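Local structure of putative Lipoprotein (Clostridium perfringens, 5J7R) at residues N96-E110 with I132-F146. The protein is a putative lipoprotein of unconfirmed function whose sporulation and spore germination (GerMN-type) family relationship suggests a role at the cell envelope. Residues are numbered along the deposited sequence; the frame is centred on the assembly and turned at random. Where two conformers were deposited one is given.
Sequences NLSKEAIVNMSATKE and ILVDNQMVDSLGGNF
Glu110 reaches from the first turn of helix 107-121 into the loop 141-146, within a beta-alpha-beta unit whose parallel strands, 92-97 and 129-134, pair through Leu97 N and Leu133 O (2.8 Å). Round the Glu110 carboxylate the packing is tight. With CG anti to the backbone N (chi1 -177°) and the chain extended beyond it, the carboxylate is carried into a buried site rich in loop donors. Glu110 OE1 accepts from Asn145 N on its syn lone pair (2.7 Å), while Gly143 N meets Glu110 OE2 from above the carboxylate plane. Gly143, with no side chain, lets its CA lie 3.9 Å from Met105 CB, close beside the carboxylate. The Phe146 ring stands nearly perpendicular to the carboxylate (89°), its edge toward Glu110 and Ala107 O, and the Phe146 side chain also packs on Leu114.

The surface side is looser and apolar: Ile102 lays CD1 against Val134 CG1 (3.8 Å), both beta-branched and meeting through methyl groups, and crosses Leu142 at about a right angle. Beyond them the type I' turn 134-137 is tied back to strand 92-97 by Asn96, whose side-chain oxygen accepts a hydrogen bond: Asn136 N lies 2.9 Å from Asn96 OD1, tilted 20° from the carbonyl plane.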
# COMPACT_ATOMS: atom_id res chain seq x y z
N ASN A 96 15.05 -12.10 3.19
CA ASN A 96 16.43 -12.11 3.63
C ASN A 96 16.54 -11.75 5.10
O ASN A 96 16.35 -10.60 5.48
CB ASN A 96 17.22 -11.14 2.77
CG ASN A 96 18.70 -11.18 3.05
OD1 ASN A 96 19.23 -12.17 3.58
ND2 ASN A 96 19.40 -10.12 2.68
N LEU A 97 16.90 -12.74 5.92
CA LEU A 97 17.01 -12.57 7.37
C LEU A 97 18.46 -12.56 7.82
O LEU A 97 19.35 -12.90 7.07
CB LEU A 97 16.27 -13.72 8.07
CG LEU A 97 14.80 -13.92 7.67
CD1 LEU A 97 14.24 -15.18 8.32
CD2 LEU A 97 13.94 -12.71 8.02
N SER A 98 18.67 -12.15 9.07
CA SER A 98 20.01 -12.11 9.66
C SER A 98 20.34 -13.48 10.25
O SER A 98 19.48 -14.38 10.30
CB SER A 98 20.07 -11.05 10.76
OG SER A 98 19.16 -11.34 11.81
N LYS A 99 21.58 -13.64 10.70
CA LYS A 99 22.07 -14.89 11.31
C LYS A 99 21.26 -15.34 12.55
O LYS A 99 21.18 -16.53 12.84
CB LYS A 99 23.55 -14.71 11.67
CG LYS A 99 24.25 -15.89 12.33
CD LYS A 99 25.66 -15.49 12.77
CE LYS A 99 26.49 -16.63 13.33
NZ LYS A 99 27.93 -16.26 13.47
N GLU A 100 20.67 -14.39 13.28
CA GLU A 100 19.89 -14.70 14.50
C GLU A 100 18.70 -15.63 14.23
O GLU A 100 18.22 -16.27 15.15
CB GLU A 100 19.39 -13.42 15.20
CG GLU A 100 20.46 -12.57 15.88
CD GLU A 100 21.44 -11.89 14.94
OE1 GLU A 100 22.55 -11.57 15.40
OE2 GLU A 100 21.12 -11.69 13.74
N ALA A 101 18.24 -15.69 12.99
CA ALA A 101 17.11 -16.56 12.63
C ALA A 101 17.45 -18.04 12.68
O ALA A 101 16.56 -18.87 12.82
CB ALA A 101 16.59 -16.20 11.24
N ILE A 102 18.74 -18.37 12.57
CA ILE A 102 19.20 -19.75 12.61
C ILE A 102 19.45 -20.17 14.06
O ILE A 102 20.37 -19.67 14.70
CB ILE A 102 20.48 -19.96 11.76
CG1 ILE A 102 20.21 -19.58 10.30
CG2 ILE A 102 20.95 -21.42 11.84
CD1 ILE A 102 21.43 -19.67 9.39
N VAL A 103 18.61 -21.07 14.56
CA VAL A 103 18.70 -21.60 15.92
C VAL A 103 18.28 -23.07 15.90
O VAL A 103 17.78 -23.56 14.90
CB VAL A 103 17.81 -20.84 16.93
CG1 VAL A 103 18.30 -19.40 17.11
CG2 VAL A 103 16.34 -20.85 16.51
N ASN A 104 18.52 -23.77 17.01
CA ASN A 104 18.12 -25.18 17.10
C ASN A 104 16.65 -25.27 17.38
O ASN A 104 16.21 -24.76 18.40
CB ASN A 104 18.79 -25.87 18.30
CG ASN A 104 20.24 -26.17 18.06
OD1 ASN A 104 20.83 -25.67 17.10
ND2 ASN A 104 20.82 -26.99 18.92
N MSE A 105 15.91 -25.97 16.52
CA MSE A 105 14.47 -26.13 16.69
C MSE A 105 14.02 -27.56 16.49
O MSE A 105 14.67 -28.33 15.78
CB MSE A 105 13.67 -25.35 15.64
CG MSE A 105 13.93 -23.84 15.58
SE MSE A 105 12.84 -23.07 14.10
CE MSE A 105 13.88 -21.42 13.82
N SER A 106 12.89 -27.90 17.10
CA SER A 106 12.30 -29.23 16.95
C SER A 106 11.61 -29.23 15.59
O SER A 106 11.25 -28.16 15.08
CB SER A 106 11.27 -29.51 18.04
OG SER A 106 10.20 -28.57 17.99
N ALA A 107 11.44 -30.41 15.01
CA ALA A 107 10.79 -30.50 13.70
C ALA A 107 9.36 -29.96 13.69
O ALA A 107 8.90 -29.44 12.67
CB ALA A 107 10.82 -31.92 13.20
N THR A 108 8.66 -30.07 14.82
CA THR A 108 7.28 -29.58 14.90
C THR A 108 7.27 -28.05 14.99
O THR A 108 6.42 -27.41 14.37
CB THR A 108 6.47 -30.23 16.05
OG1 THR A 108 7.14 -30.00 17.30
CG2 THR A 108 6.34 -31.73 15.80
N LYS A 109 8.23 -27.46 15.71
CA LYS A 109 8.31 -26.00 15.85
C LYS A 109 8.77 -25.38 14.52
O LYS A 109 8.20 -24.39 14.06
CB LYS A 109 9.28 -25.62 16.98
CG LYS A 109 9.43 -24.16 17.31
CD LYS A 109 8.21 -23.59 18.01
CE LYS A 109 8.27 -22.04 18.05
NZ LYS A 109 7.36 -21.35 19.00
N GLU A 110 9.79 -25.98 13.90
CA GLU A 110 10.31 -25.48 12.63
C GLU A 110 9.25 -25.56 11.54
O GLU A 110 9.16 -24.66 10.70
CB GLU A 110 11.57 -26.23 12.19
CG GLU A 110 12.17 -25.69 10.89
CD GLU A 110 13.46 -26.36 10.46
OE1 GLU A 110 13.65 -27.53 10.83
OE2 GLU A 110 14.27 -25.74 9.73
N ILE A 132 13.77 -18.17 1.57
CA ILE A 132 14.41 -17.60 2.75
C ILE A 132 15.92 -17.63 2.57
O ILE A 132 16.48 -18.64 2.17
CB ILE A 132 14.02 -18.35 4.04
CG1 ILE A 132 12.50 -18.25 4.22
CG2 ILE A 132 14.77 -17.75 5.23
CD1 ILE A 132 11.94 -19.01 5.41
N LEU A 133 16.56 -16.50 2.86
CA LEU A 133 18.00 -16.34 2.77
C LEU A 133 18.46 -15.80 4.10
O LEU A 133 17.69 -15.17 4.82
CB LEU A 133 18.40 -15.32 1.69
CG LEU A 133 17.97 -15.47 0.25
CD1 LEU A 133 18.57 -14.34 -0.58
CD2 LEU A 133 18.35 -16.81 -0.32
N VAL A 134 19.73 -16.02 4.40
CA VAL A 134 20.33 -15.55 5.63
C VAL A 134 21.59 -14.81 5.23
O VAL A 134 22.42 -15.36 4.51
CB VAL A 134 20.64 -16.72 6.58
CG1 VAL A 134 21.32 -16.21 7.84
CG2 VAL A 134 19.36 -17.47 6.91
N ASP A 135 21.70 -13.56 5.67
CA ASP A 135 22.86 -12.70 5.36
C ASP A 135 23.12 -12.63 3.85
O ASP A 135 24.26 -12.80 3.40
CB ASP A 135 24.11 -13.18 6.09
CG ASP A 135 25.29 -12.22 5.96
OD1 ASP A 135 25.13 -11.08 5.47
OD2 ASP A 135 26.40 -12.60 6.36
N ASN A 136 22.05 -12.40 3.10
CA ASN A 136 22.07 -12.29 1.64
C ASN A 136 22.51 -13.57 0.92
O ASN A 136 22.71 -13.56 -0.29
CB ASN A 136 22.97 -11.12 1.19
CG ASN A 136 22.59 -10.60 -0.18
OD1 ASN A 136 21.61 -11.03 -0.78
ND2 ASN A 136 23.37 -9.64 -0.68
N GLN A 137 22.64 -14.68 1.65
CA GLN A 137 23.09 -15.96 1.06
C GLN A 137 22.13 -17.11 1.28
O GLN A 137 21.25 -17.05 2.14
CB GLN A 137 24.46 -16.36 1.62
CG GLN A 137 25.56 -15.32 1.41
CD GLN A 137 26.86 -15.64 2.16
OE1 GLN A 137 27.01 -16.69 2.78
NE2 GLN A 137 27.82 -14.73 2.09
N MSE A 138 22.32 -18.16 0.50
CA MSE A 138 21.51 -19.36 0.59
C MSE A 138 21.85 -20.15 1.82
O MSE A 138 22.99 -20.13 2.25
CB MSE A 138 21.88 -20.25 -0.62
CG MSE A 138 21.02 -21.51 -0.74
SE MSE A 138 22.23 -22.97 -0.25
CE MSE A 138 22.48 -23.59 -2.09
N VAL A 139 20.85 -20.83 2.38
CA VAL A 139 21.03 -21.69 3.57
C VAL A 139 20.26 -23.00 3.45
O VAL A 139 19.19 -23.06 2.83
CB VAL A 139 20.64 -20.98 4.88
CG1 VAL A 139 21.67 -19.91 5.22
CG2 VAL A 139 19.23 -20.39 4.79
N ASP A 140 20.83 -24.05 4.04
CA ASP A 140 20.22 -25.37 4.01
C ASP A 140 19.01 -25.47 4.95
O ASP A 140 18.01 -26.07 4.58
CB ASP A 140 21.25 -26.47 4.34
CG ASP A 140 22.43 -26.48 3.37
OD1 ASP A 140 22.48 -25.65 2.43
OD2 ASP A 140 23.34 -27.33 3.56
N SER A 141 19.08 -24.85 6.13
CA SER A 141 17.98 -24.92 7.11
C SER A 141 18.06 -23.89 8.23
O SER A 141 19.15 -23.44 8.59
CB SER A 141 17.99 -26.33 7.75
OG SER A 141 16.89 -26.50 8.63
N LEU A 142 16.90 -23.52 8.78
CA LEU A 142 16.85 -22.58 9.91
C LEU A 142 16.98 -23.32 11.22
O LEU A 142 17.80 -22.96 12.07
CB LEU A 142 15.53 -21.80 9.95
CG LEU A 142 15.27 -20.75 8.90
CD1 LEU A 142 13.90 -20.13 9.15
CD2 LEU A 142 16.35 -19.68 8.91
N GLY A 143 16.15 -24.35 11.38
CA GLY A 143 16.11 -25.17 12.59
C GLY A 143 16.91 -26.44 12.55
O GLY A 143 17.31 -26.92 13.59
N GLY A 144 17.12 -26.99 11.35
CA GLY A 144 17.88 -28.21 11.17
C GLY A 144 17.05 -29.33 10.55
O GLY A 144 17.60 -30.25 9.93
N ASN A 145 15.72 -29.26 10.67
CA ASN A 145 14.84 -30.33 10.15
C ASN A 145 14.21 -30.13 8.77
O ASN A 145 13.54 -31.03 8.27
CB ASN A 145 13.71 -30.59 11.14
CG ASN A 145 14.20 -30.76 12.58
OD1 ASN A 145 14.78 -31.78 12.90
ND2 ASN A 145 13.90 -29.80 13.48
N PHE A 146 14.37 -28.96 8.17
CA PHE A 146 13.78 -28.68 6.87
C PHE A 146 14.75 -28.02 5.91
O PHE A 146 15.50 -27.12 6.28
CB PHE A 146 12.51 -27.83 7.02
CG PHE A 146 11.34 -28.60 7.56
CD1 PHE A 146 11.15 -28.71 8.93
CD2 PHE A 146 10.44 -29.22 6.70
CE1 PHE A 146 10.08 -29.43 9.43
CE2 PHE A 146 9.37 -29.93 7.20
CZ PHE A 146 9.18 -30.04 8.56